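Local structure of tRNA (guanine(26)-N(2))-dimethyltransferase (Pyrococcus horikoshii, 2DUL) at residues A33-N44 against M290-R301; E242-I250 against E260-T268. The protein probably transfers two methyl groups from S-adenosyl-L-methionine to the exocyclic amine of guanine 26 in a number of tRNAs. All blocks are in the same frame, centred on the assembly; numbering follows the deposited sequence.

Contact 1 (A33-N44 against M290-R301); sequences ALNRDIVVVLLN and MVKEAESLSLAR
Asp37 grips the loop Leu299-Arg301 with both carboxylate oxygens, just where that loop, with Arg301 at the N-cap position, enters helix 302-314. Asp37 OD1 accepts Ala300 N at 3.0 Å on its syn side, 20° out of the carboxylate plane, while Asp37 OD2 uses its syn lone pair for Arg301 N at 2.7 Å. Two donors from successive peptides, one to each oxygen, fix how the carboxylate is turned, and Arg64 adds a salt bridge to OD1. An asparagine in place of Asp37 would probably leave one backbone N-H without its acceptor and the Arg64 charge without its mate.

Next to this polar clasp the packing is tight and apolar. Val41, beta-branched and slim, splays its methyls: CG1, anti to the backbone N (chi1 171°), presses to 3.4 Å from Met290 O, while CG2 meets Leu299 CD1 at 3.9 Å and the small Ala294. Flexible Met290 bends at its thioether, bringing CE near Ile38 O and Leu42 CB and SD to 3.9 Å from Leu42 CD1. The axes of segments 33-44 and 290-295 approach to 9.2 Å, with 107° between their N-to-C directions.

Toward solvent the contact turns more polar and thinner. The partly exposed Asn44 turns ND2 back to Val40 O, with Leu297 CD1 3.7 Å from that nitrogen, and Glu293 lays OE1 against Asn44 CB. At the other end the Arg301 guanidinium spreads one face over Ala33 CB, 3.7 Å from its plane, and folds NH2 back to Ala300 O.

Arg36 on helix 33-46 is predicted to bind S-adenosyl-L-methionine, consistent with the class I-like methyltransferase fold. Behind this helix, Asn35, Val39 and Leu42 rest on strand 226-235 and Val39 and Val40 on helix 60-68, whereas Ala294 backs onto helix 302-314.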
loop_
_atom_site.group_PDB
_atom_site.type_symbol
_atom_site.label_atom_id
_atom_site.label_comp_id
_atom_site.label_asym_id
_atom_site.label_seq_id
_atom_site.Cartn_x
_atom_site.Cartn_y
_atom_site.Cartn_z
ATOM N N ALA A 33 -7.330 11.822 -1.848
ATOM C CA ALA A 33 -8.654 11.480 -1.347
ATOM C C ALA A 33 -8.989 10.045 -1.752
ATOM O O ALA A 33 -9.677 9.332 -1.020
ATOM C CB ALA A 33 -9.696 12.442 -1.906
ATOM N N LEU A 34 -8.504 9.633 -2.925
ATOM C CA LEU A 34 -8.731 8.278 -3.425
ATOM C C LEU A 34 -8.060 7.281 -2.481
ATOM O O LEU A 34 -8.651 6.272 -2.099
ATOM C CB LEU A 34 -8.139 8.117 -4.832
ATOM C CG LEU A 34 -8.083 6.692 -5.395
ATOM C CD1 LEU A 34 -9.490 6.144 -5.539
ATOM C CD2 LEU A 34 -7.368 6.687 -6.739
ATOM N N ASN A 35 -6.814 7.575 -2.121
ATOM C CA ASN A 35 -6.040 6.736 -1.213
ATOM C C ASN A 35 -6.818 6.559 0.091
ATOM O O ASN A 35 -6.955 5.445 0.597
ATOM C CB ASN A 35 -4.679 7.393 -0.940
ATOM C CG ASN A 35 -3.821 6.605 0.043
ATOM O OD1 ASN A 35 -4.169 6.459 1.218
ATOM N ND2 ASN A 35 -2.685 6.102 -0.435
ATOM N N ARG A 36 -7.340 7.659 0.627
ATOM C CA ARG A 36 -8.099 7.595 1.869
ATOM C C ARG A 36 -9.420 6.835 1.693
ATOM O O ARG A 36 -9.872 6.144 2.611
ATOM C CB ARG A 36 -8.329 9.008 2.419
ATOM C CG ARG A 36 -7.045 9.656 2.954
ATOM C CD ARG A 36 -7.303 11.032 3.550
ATOM N NE ARG A 36 -7.411 12.085 2.538
ATOM C CZ ARG A 36 -6.380 12.747 2.020
ATOM N NH1 ARG A 36 -5.140 12.473 2.407
ATOM N NH2 ARG A 36 -6.590 13.701 1.121
ATOM N N ASP A 37 -10.035 6.942 0.515
ATOM C CA ASP A 37 -11.273 6.206 0.261
ATOM C C ASP A 37 -10.984 4.711 0.414
ATOM O O ASP A 37 -11.742 3.983 1.058
ATOM C CB ASP A 37 -11.790 6.429 -1.166
ATOM C CG ASP A 37 -12.604 7.705 -1.321
ATOM O OD1 ASP A 37 -13.178 8.197 -0.325
ATOM O OD2 ASP A 37 -12.688 8.200 -2.465
ATOM N N ILE A 38 -9.891 4.266 -0.204
ATOM C CA ILE A 38 -9.503 2.858 -0.173
ATOM C C ILE A 38 -9.362 2.342 1.252
ATOM O O ILE A 38 -9.913 1.293 1.596
ATOM C CB ILE A 38 -8.164 2.621 -0.938
ATOM C CG1 ILE A 38 -8.288 3.127 -2.377
ATOM C CG2 ILE A 38 -7.807 1.137 -0.942
ATOM C CD1 ILE A 38 -9.406 2.482 -3.165
ATOM N N VAL A 39 -8.632 3.075 2.086
ATOM C CA VAL A 39 -8.452 2.637 3.463
ATOM C C VAL A 39 -9.791 2.649 4.212
ATOM O O VAL A 39 -10.066 1.753 5.018
ATOM C CB VAL A 39 -7.372 3.495 4.204
ATOM C CG1 VAL A 39 -7.742 4.962 4.194
ATOM C CG2 VAL A 39 -7.197 2.986 5.627
ATOM N N VAL A 40 -10.630 3.643 3.937
ATOM C CA VAL A 40 -11.944 3.721 4.577
ATOM C C VAL A 40 -12.743 2.467 4.225
ATOM O O VAL A 40 -13.396 1.866 5.084
ATOM C CB VAL A 40 -12.726 4.981 4.113
ATOM C CG1 VAL A 40 -14.220 4.831 4.411
ATOM C CG2 VAL A 40 -12.185 6.208 4.830
ATOM N N VAL A 41 -12.679 2.066 2.957
ATOM C CA VAL A 41 -13.392 0.876 2.510
ATOM C C VAL A 41 -12.873 -0.353 3.246
ATOM O O VAL A 41 -13.649 -1.150 3.776
ATOM C CB VAL A 41 -13.223 0.660 0.992
ATOM C CG1 VAL A 41 -13.796 -0.700 0.588
ATOM C CG2 VAL A 41 -13.934 1.773 0.232
ATOM N N LEU A 42 -11.552 -0.487 3.286
ATOM C CA LEU A 42 -10.918 -1.616 3.950
ATOM C C LEU A 42 -11.295 -1.709 5.422
ATOM O O LEU A 42 -11.631 -2.787 5.915
ATOM C CB LEU A 42 -9.393 -1.521 3.812
ATOM C CG LEU A 42 -8.598 -2.674 4.439
ATOM C CD1 LEU A 42 -9.051 -3.995 3.827
ATOM C CD2 LEU A 42 -7.105 -2.463 4.220
ATOM N N LEU A 43 -11.246 -0.582 6.124
ATOM C CA LEU A 43 -11.570 -0.574 7.543
ATOM C C LEU A 43 -13.011 -0.989 7.812
ATOM O O LEU A 43 -13.317 -1.517 8.881
ATOM C CB LEU A 43 -11.282 0.803 8.155
ATOM C CG LEU A 43 -9.887 0.974 8.780
ATOM C CD1 LEU A 43 -8.810 0.439 7.857
ATOM C CD2 LEU A 43 -9.653 2.442 9.096
ATOM N N ASN A 44 -13.892 -0.760 6.843
ATOM C CA ASN A 44 -15.291 -1.136 6.994
ATOM C C ASN A 44 -15.473 -2.640 6.837
ATOM O O ASN A 44 -16.556 -3.173 7.079
ATOM C CB ASN A 44 -16.153 -0.380 5.984
ATOM C CG ASN A 44 -16.647 0.944 6.531
ATOM O OD1 ASN A 44 -17.507 0.973 7.410
ATOM N ND2 ASN A 44 -16.098 2.046 6.028
ATOM N N MET A 290 -14.343 -5.663 -0.743
ATOM C CA MET A 290 -14.072 -4.234 -0.862
ATOM C C MET A 290 -14.822 -3.596 -2.028
ATOM O O MET A 290 -15.343 -2.486 -1.908
ATOM C CB MET A 290 -12.566 -3.993 -1.017
ATOM C CG MET A 290 -11.772 -4.229 0.261
ATOM S SD MET A 290 -10.011 -3.869 0.060
ATOM C CE MET A 290 -10.017 -2.054 -0.057
ATOM N N VAL A 291 -14.873 -4.291 -3.159
ATOM C CA VAL A 291 -15.579 -3.766 -4.324
ATOM C C VAL A 291 -17.040 -3.530 -3.956
ATOM O O VAL A 291 -17.617 -2.492 -4.284
ATOM C CB VAL A 291 -15.515 -4.749 -5.518
ATOM C CG1 VAL A 291 -16.428 -4.267 -6.644
ATOM C CG2 VAL A 291 -14.085 -4.855 -6.023
ATOM N N LYS A 292 -17.621 -4.499 -3.256
ATOM C CA LYS A 292 -19.016 -4.438 -2.838
ATOM C C LYS A 292 -19.238 -3.348 -1.792
ATOM O O LYS A 292 -20.199 -2.579 -1.878
ATOM C CB LYS A 292 -19.439 -5.806 -2.288
ATOM C CG LYS A 292 -20.928 -5.969 -2.011
ATOM C CD LYS A 292 -21.323 -5.394 -0.664
ATOM C CE LYS A 292 -22.752 -5.768 -0.313
ATOM N NZ LYS A 292 -23.120 -5.278 1.046
ATOM N N GLU A 293 -18.347 -3.284 -0.807
ATOM C CA GLU A 293 -18.455 -2.281 0.246
ATOM C C GLU A 293 -18.334 -0.883 -0.353
ATOM O O GLU A 293 -19.059 0.034 0.037
ATOM C CB GLU A 293 -17.354 -2.484 1.292
ATOM C CG GLU A 293 -17.384 -1.464 2.431
ATOM C CD GLU A 293 -18.576 -1.645 3.358
ATOM O OE1 GLU A 293 -18.779 -0.791 4.250
ATOM O OE2 GLU A 293 -19.304 -2.647 3.204
ATOM N N ALA A 294 -17.418 -0.728 -1.302
ATOM C CA ALA A 294 -17.203 0.561 -1.947
ATOM C C ALA A 294 -18.459 1.020 -2.680
ATOM O O ALA A 294 -18.792 2.206 -2.676
ATOM C CB ALA A 294 -16.036 0.471 -2.917
ATOM N N GLU A 295 -19.148 0.076 -3.313
ATOM C CA GLU A 295 -20.366 0.388 -4.050
ATOM C C GLU A 295 -21.492 0.872 -3.138
ATOM O O GLU A 295 -22.275 1.741 -3.522
ATOM C CB GLU A 295 -20.836 -0.839 -4.837
ATOM C CG GLU A 295 -19.909 -1.234 -5.969
ATOM C CD GLU A 295 -20.376 -2.472 -6.701
ATOM O OE1 GLU A 295 -20.439 -3.548 -6.072
ATOM O OE2 GLU A 295 -20.685 -2.367 -7.905
ATOM N N SER A 296 -21.568 0.314 -1.931
ATOM C CA SER A 296 -22.611 0.684 -0.979
ATOM C C SER A 296 -22.210 1.822 -0.042
ATOM O O SER A 296 -22.912 2.112 0.927
ATOM C CB SER A 296 -23.014 -0.533 -0.145
ATOM O OG SER A 296 -21.952 -0.937 0.702
ATOM N N LEU A 297 -21.083 2.463 -0.325
ATOM C CA LEU A 297 -20.618 3.574 0.498
ATOM C C LEU A 297 -20.504 4.859 -0.304
ATOM O O LEU A 297 -20.209 4.837 -1.499
ATOM C CB LEU A 297 -19.246 3.269 1.110
ATOM C CG LEU A 297 -19.134 2.342 2.318
ATOM C CD1 LEU A 297 -17.660 2.149 2.666
ATOM C CD2 LEU A 297 -19.885 2.938 3.498
ATOM N N SER A 298 -20.746 5.981 0.360
ATOM C CA SER A 298 -20.610 7.275 -0.286
ATOM C C SER A 298 -19.148 7.627 -0.035
ATOM O O SER A 298 -18.716 7.715 1.114
ATOM C CB SER A 298 -21.536 8.306 0.366
ATOM O OG SER A 298 -21.263 8.439 1.750
ATOM N N LEU A 299 -18.382 7.797 -1.104
ATOM C CA LEU A 299 -16.965 8.109 -0.974
ATOM C C LEU A 299 -16.634 9.456 -1.591
ATOM O O LEU A 299 -17.482 10.078 -2.224
ATOM C CB LEU A 299 -16.132 7.014 -1.645
ATOM C CG LEU A 299 -16.277 5.607 -1.058
ATOM C CD1 LEU A 299 -15.534 4.608 -1.934
ATOM C CD2 LEU A 299 -15.738 5.585 0.364
ATOM N N ALA A 300 -15.396 9.905 -1.399
ATOM C CA ALA A 300 -14.952 11.186 -1.937
ATOM C C ALA A 300 -14.722 11.107 -3.444
ATOM O O ALA A 300 -15.023 12.047 -4.178
ATOM C CB ALA A 300 -13.671 11.624 -1.241
ATOM N N ARG A 301 -14.180 9.979 -3.894
ATOM C CA ARG A 301 -13.895 9.750 -5.309
ATOM C C ARG A 301 -14.384 8.345 -5.646
ATOM O O ARG A 301 -13.619 7.505 -6.121
ATOM C CB ARG A 301 -12.389 9.841 -5.559
ATOM C CG ARG A 301 -11.734 11.109 -5.029
ATOM C CD ARG A 301 -12.073 12.327 -5.878
ATOM N NE ARG A 301 -11.446 13.536 -5.353
ATOM C CZ ARG A 301 -11.894 14.216 -4.303
ATOM N NH1 ARG A 301 -11.252 15.301 -3.893
ATOM N NH2 ARG A 301 -12.994 13.822 -3.672
#

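Contact 2 (E242-I250 against E260-T268); sequences ETLEKLGYI and ELEQGFLPT
Tyr249 lays one ring face against Pro267, whose CD stands 3.5 Å from the ring centroid and 18° off its normal, a CH-pi contact suited to the compact, rigid ring of a proline. At the far end Tyr249 OH donates to Phe265 O at 2.6 Å, and Gly264 O lies at the ring edge. An aromatic with a polar end thus does two jobs, taking the proline on its face and bonding the loop through its hydroxyl. CG stands beside the backbone N (chi1 -61°), which carries the ring along the 264-267 loop.

Behind the ring is an antiparallel beta hairpin, strands 247-252 and 259-263. Tyr249 and Glu262 form a hydrogen-bonded pair of it, with Tyr249 N to Glu262 O at 2.8 Å and Glu262 N to Tyr249 O at 3.0 Å. Gly248 faces Gln263 in a non-hydrogen-bonded pair only 4.1 Å apart between CA atoms; a side chain on Gly248 would clash with Glu262 O. Gly264, with backbone angles that only glycine readily adopts, turns the chain away and gives its N to Leu247 O.

Further out, Gln263 extends its amide so that NE2 reaches Glu245 O at 2.9 Å, tying the strand to the type I turn Leu244-Leu247. Phe265 offers its ring edge to Leu244 CD2. The Glu262 carboxylate accepts Thr268 N at OE1 and Thr268 OG1 at OE2, fixing the exit of the loop beyond Pro267; OE1 also receives Tyr251 OH. Strand 273-277 pairs with the other edge of 247-252, and helix 192-209 packs against Leu244, Leu247 and Ile250.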
loop_
_atom_site.group_PDB
_atom_site.type_symbol
_atom_site.label_atom_id
_atom_site.label_comp_id
_atom_site.label_asym_id
_atom_site.label_seq_id
_atom_site.Cartn_x
_atom_site.Cartn_y
_atom_site.Cartn_z
ATOM N N GLU A 242 7.781 -18.843 7.882
ATOM C CA GLU A 242 7.022 -19.083 6.656
ATOM C C GLU A 242 6.938 -17.821 5.800
ATOM O O GLU A 242 6.880 -17.895 4.572
ATOM C CB GLU A 242 5.612 -19.570 6.995
ATOM C CG GLU A 242 5.601 -20.856 7.809
ATOM C CD GLU A 242 4.211 -21.250 8.272
ATOM O OE1 GLU A 242 3.536 -20.422 8.919
ATOM O OE2 GLU A 242 3.795 -22.392 7.992
ATOM N N THR A 243 6.922 -16.667 6.456
ATOM C CA THR A 243 6.855 -15.394 5.743
ATOM C C THR A 243 8.171 -15.161 5.008
ATOM O O THR A 243 8.173 -14.815 3.831
ATOM C CB THR A 243 6.578 -14.236 6.725
ATOM O OG1 THR A 243 5.305 -14.452 7.352
ATOM C CG2 THR A 243 6.546 -12.887 5.993
ATOM N N LEU A 244 9.294 -15.362 5.695
ATOM C CA LEU A 244 10.590 -15.177 5.054
ATOM C C LEU A 244 10.754 -16.155 3.885
ATOM O O LEU A 244 11.478 -15.874 2.931
ATOM C CB LEU A 244 11.732 -15.355 6.063
ATOM C CG LEU A 244 11.845 -14.306 7.180
ATOM C CD1 LEU A 244 13.069 -14.603 8.042
ATOM C CD2 LEU A 244 11.957 -12.905 6.572
ATOM N N GLU A 245 10.073 -17.296 3.950
ATOM C CA GLU A 245 10.153 -18.275 2.867
ATOM C C GLU A 245 9.422 -17.803 1.609
ATOM O O GLU A 245 9.553 -18.410 0.550
ATOM C CB GLU A 245 9.571 -19.622 3.309
ATOM C CG GLU A 245 10.520 -20.459 4.147
ATOM C CD GLU A 245 9.884 -21.748 4.648
ATOM O OE1 GLU A 245 10.598 -22.552 5.284
ATOM O OE2 GLU A 245 8.674 -21.956 4.412
ATOM N N LYS A 246 8.646 -16.730 1.724
ATOM C CA LYS A 246 7.918 -16.216 0.571
ATOM C C LYS A 246 8.703 -15.120 -0.145
ATOM O O LYS A 246 8.247 -14.566 -1.155
ATOM C CB LYS A 246 6.541 -15.701 0.992
ATOM C CG LYS A 246 5.640 -16.809 1.517
ATOM C CD LYS A 246 4.223 -16.319 1.749
ATOM C CE LYS A 246 3.331 -17.439 2.273
ATOM N NZ LYS A 246 1.917 -16.987 2.454
ATOM N N LEU A 247 9.888 -14.817 0.378
ATOM C CA LEU A 247 10.763 -13.814 -0.229
ATOM C C LEU A 247 11.526 -14.487 -1.364
ATOM O O LEU A 247 11.683 -15.710 -1.387
ATOM C CB LEU A 247 11.769 -13.272 0.794
ATOM C CG LEU A 247 11.261 -12.386 1.936
ATOM C CD1 LEU A 247 12.407 -12.083 2.896
ATOM C CD2 LEU A 247 10.689 -11.090 1.362
ATOM N N GLY A 248 12.004 -13.689 -2.307
ATOM C CA GLY A 248 12.744 -14.253 -3.416
ATOM C C GLY A 248 13.393 -13.174 -4.258
ATOM O O GLY A 248 13.455 -12.015 -3.845
ATOM N N TYR A 249 13.870 -13.559 -5.436
ATOM C CA TYR A 249 14.537 -12.627 -6.337
ATOM C C TYR A 249 14.032 -12.773 -7.760
ATOM O O TYR A 249 13.443 -13.791 -8.119
ATOM C CB TYR A 249 16.051 -12.859 -6.289
ATOM C CG TYR A 249 16.626 -12.621 -4.912
ATOM C CD1 TYR A 249 16.487 -13.581 -3.902
ATOM C CD2 TYR A 249 17.212 -11.401 -4.587
ATOM C CE1 TYR A 249 16.905 -13.321 -2.601
ATOM C CE2 TYR A 249 17.633 -11.127 -3.293
ATOM C CZ TYR A 249 17.472 -12.091 -2.303
ATOM O OH TYR A 249 17.855 -11.807 -1.018
ATOM N N ILE A 250 14.278 -11.747 -8.566
ATOM C CA ILE A 250 13.860 -11.732 -9.957
ATOM C C ILE A 250 15.074 -11.553 -10.860
ATOM O O ILE A 250 15.989 -10.795 -10.542
ATOM C CB ILE A 250 12.903 -10.552 -10.237
ATOM C CG1 ILE A 250 11.634 -10.697 -9.397
ATOM C CG2 ILE A 250 12.584 -10.483 -11.728
ATOM C CD1 ILE A 250 10.859 -9.402 -9.258
ATOM N N GLU A 260 12.638 -14.458 -14.644
ATOM C CA GLU A 260 12.783 -15.743 -13.963
ATOM C C GLU A 260 12.595 -15.444 -12.485
ATOM O O GLU A 260 12.945 -14.357 -12.020
ATOM C CB GLU A 260 14.183 -16.327 -14.173
ATOM C CG GLU A 260 14.676 -16.310 -15.610
ATOM C CD GLU A 260 16.093 -16.843 -15.744
ATOM O OE1 GLU A 260 16.854 -16.776 -14.751
ATOM O OE2 GLU A 260 16.446 -17.318 -16.843
ATOM N N LEU A 261 12.051 -16.400 -11.743
ATOM C CA LEU A 261 11.837 -16.200 -10.321
ATOM C C LEU A 261 12.667 -17.186 -9.512
ATOM O O LEU A 261 12.835 -18.336 -9.907
ATOM C CB LEU A 261 10.361 -16.403 -9.967
ATOM C CG LEU A 261 9.316 -15.641 -10.786
ATOM C CD1 LEU A 261 7.925 -16.092 -10.360
ATOM C CD2 LEU A 261 9.492 -14.139 -10.587
ATOM N N GLU A 262 13.198 -16.729 -8.385
ATOM C CA GLU A 262 13.956 -17.616 -7.521
ATOM C C GLU A 262 13.521 -17.390 -6.087
ATOM O O GLU A 262 13.756 -16.329 -5.513
ATOM C CB GLU A 262 15.465 -17.389 -7.642
ATOM C CG GLU A 262 16.249 -18.231 -6.641
ATOM C CD GLU A 262 17.744 -18.203 -6.869
ATOM O OE1 GLU A 262 18.292 -17.123 -7.174
ATOM O OE2 GLU A 262 18.376 -19.267 -6.727
ATOM N N GLN A 263 12.873 -18.395 -5.510
ATOM C CA GLN A 263 12.411 -18.281 -4.141
ATOM C C GLN A 263 13.561 -18.682 -3.231
ATOM O O GLN A 263 14.199 -19.711 -3.438
ATOM C CB GLN A 263 11.197 -19.187 -3.913
ATOM C CG GLN A 263 10.256 -18.682 -2.829
ATOM C CD GLN A 263 8.896 -19.363 -2.873
ATOM O OE1 GLN A 263 8.280 -19.475 -3.935
ATOM N NE2 GLN A 263 8.418 -19.808 -1.714
ATOM N N GLY A 264 13.831 -17.856 -2.232
ATOM C CA GLY A 264 14.924 -18.144 -1.321
ATOM C C GLY A 264 15.354 -16.859 -0.647
ATOM O O GLY A 264 15.136 -15.773 -1.185
ATOM N N PHE A 265 15.962 -16.969 0.528
ATOM C CA PHE A 265 16.388 -15.779 1.247
ATOM C C PHE A 265 17.500 -15.054 0.504
ATOM O O PHE A 265 17.602 -13.829 0.575
ATOM C CB PHE A 265 16.841 -16.142 2.663
ATOM C CG PHE A 265 17.031 -14.948 3.556
ATOM C CD1 PHE A 265 18.293 -14.390 3.741
ATOM C CD2 PHE A 265 15.937 -14.357 4.187
ATOM C CE1 PHE A 265 18.468 -13.255 4.544
ATOM C CE2 PHE A 265 16.098 -13.223 4.990
ATOM C CZ PHE A 265 17.372 -12.672 5.167
ATOM N N LEU A 266 18.321 -15.818 -0.215
ATOM C CA LEU A 266 19.425 -15.265 -0.996
ATOM C C LEU A 266 19.387 -15.825 -2.419
ATOM O O LEU A 266 18.960 -16.958 -2.638
ATOM C CB LEU A 266 20.771 -15.627 -0.358
ATOM C CG LEU A 266 21.096 -15.053 1.026
ATOM C CD1 LEU A 266 22.414 -15.634 1.529
ATOM C CD2 LEU A 266 21.177 -13.534 0.940
ATOM N N PRO A 267 19.824 -15.029 -3.408
ATOM C CA PRO A 267 19.834 -15.480 -4.803
ATOM C C PRO A 267 21.054 -16.384 -5.009
ATOM O O PRO A 267 21.966 -16.394 -4.178
ATOM C CB PRO A 267 19.940 -14.172 -5.578
ATOM C CG PRO A 267 20.842 -13.354 -4.692
ATOM C CD PRO A 267 20.316 -13.641 -3.290
ATOM N N THR A 268 21.085 -17.139 -6.101
ATOM C CA THR A 268 22.220 -18.029 -6.345
ATOM C C THR A 268 22.847 -17.838 -7.724
ATOM O O THR A 268 23.699 -18.626 -8.144
ATOM C CB THR A 268 21.796 -19.497 -6.201
ATOM O OG1 THR A 268 20.850 -19.823 -7.225
ATOM C CG2 THR A 268 21.159 -19.729 -4.837
#

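After two short strands the chain enters helix 33-46, the earlier half of contact 1, then runs through the large mixed sheet and its helices to helix 237-244. There contact 2 closes a short loop, with nine residues between its segments, staying within the small antiparallel sheet and the helix leading into it. Strand 273-277 and helix 284-295 follow, and the end of that helix returns to helix 33-46, closing contact 1 over 245 residues and joining a helix on the large sheet to the one after the small sheet. Contact 2 is therefore nested within contact 1. The two lie on opposite sides of the chain's centre, their nearest atoms about 17 Å apart.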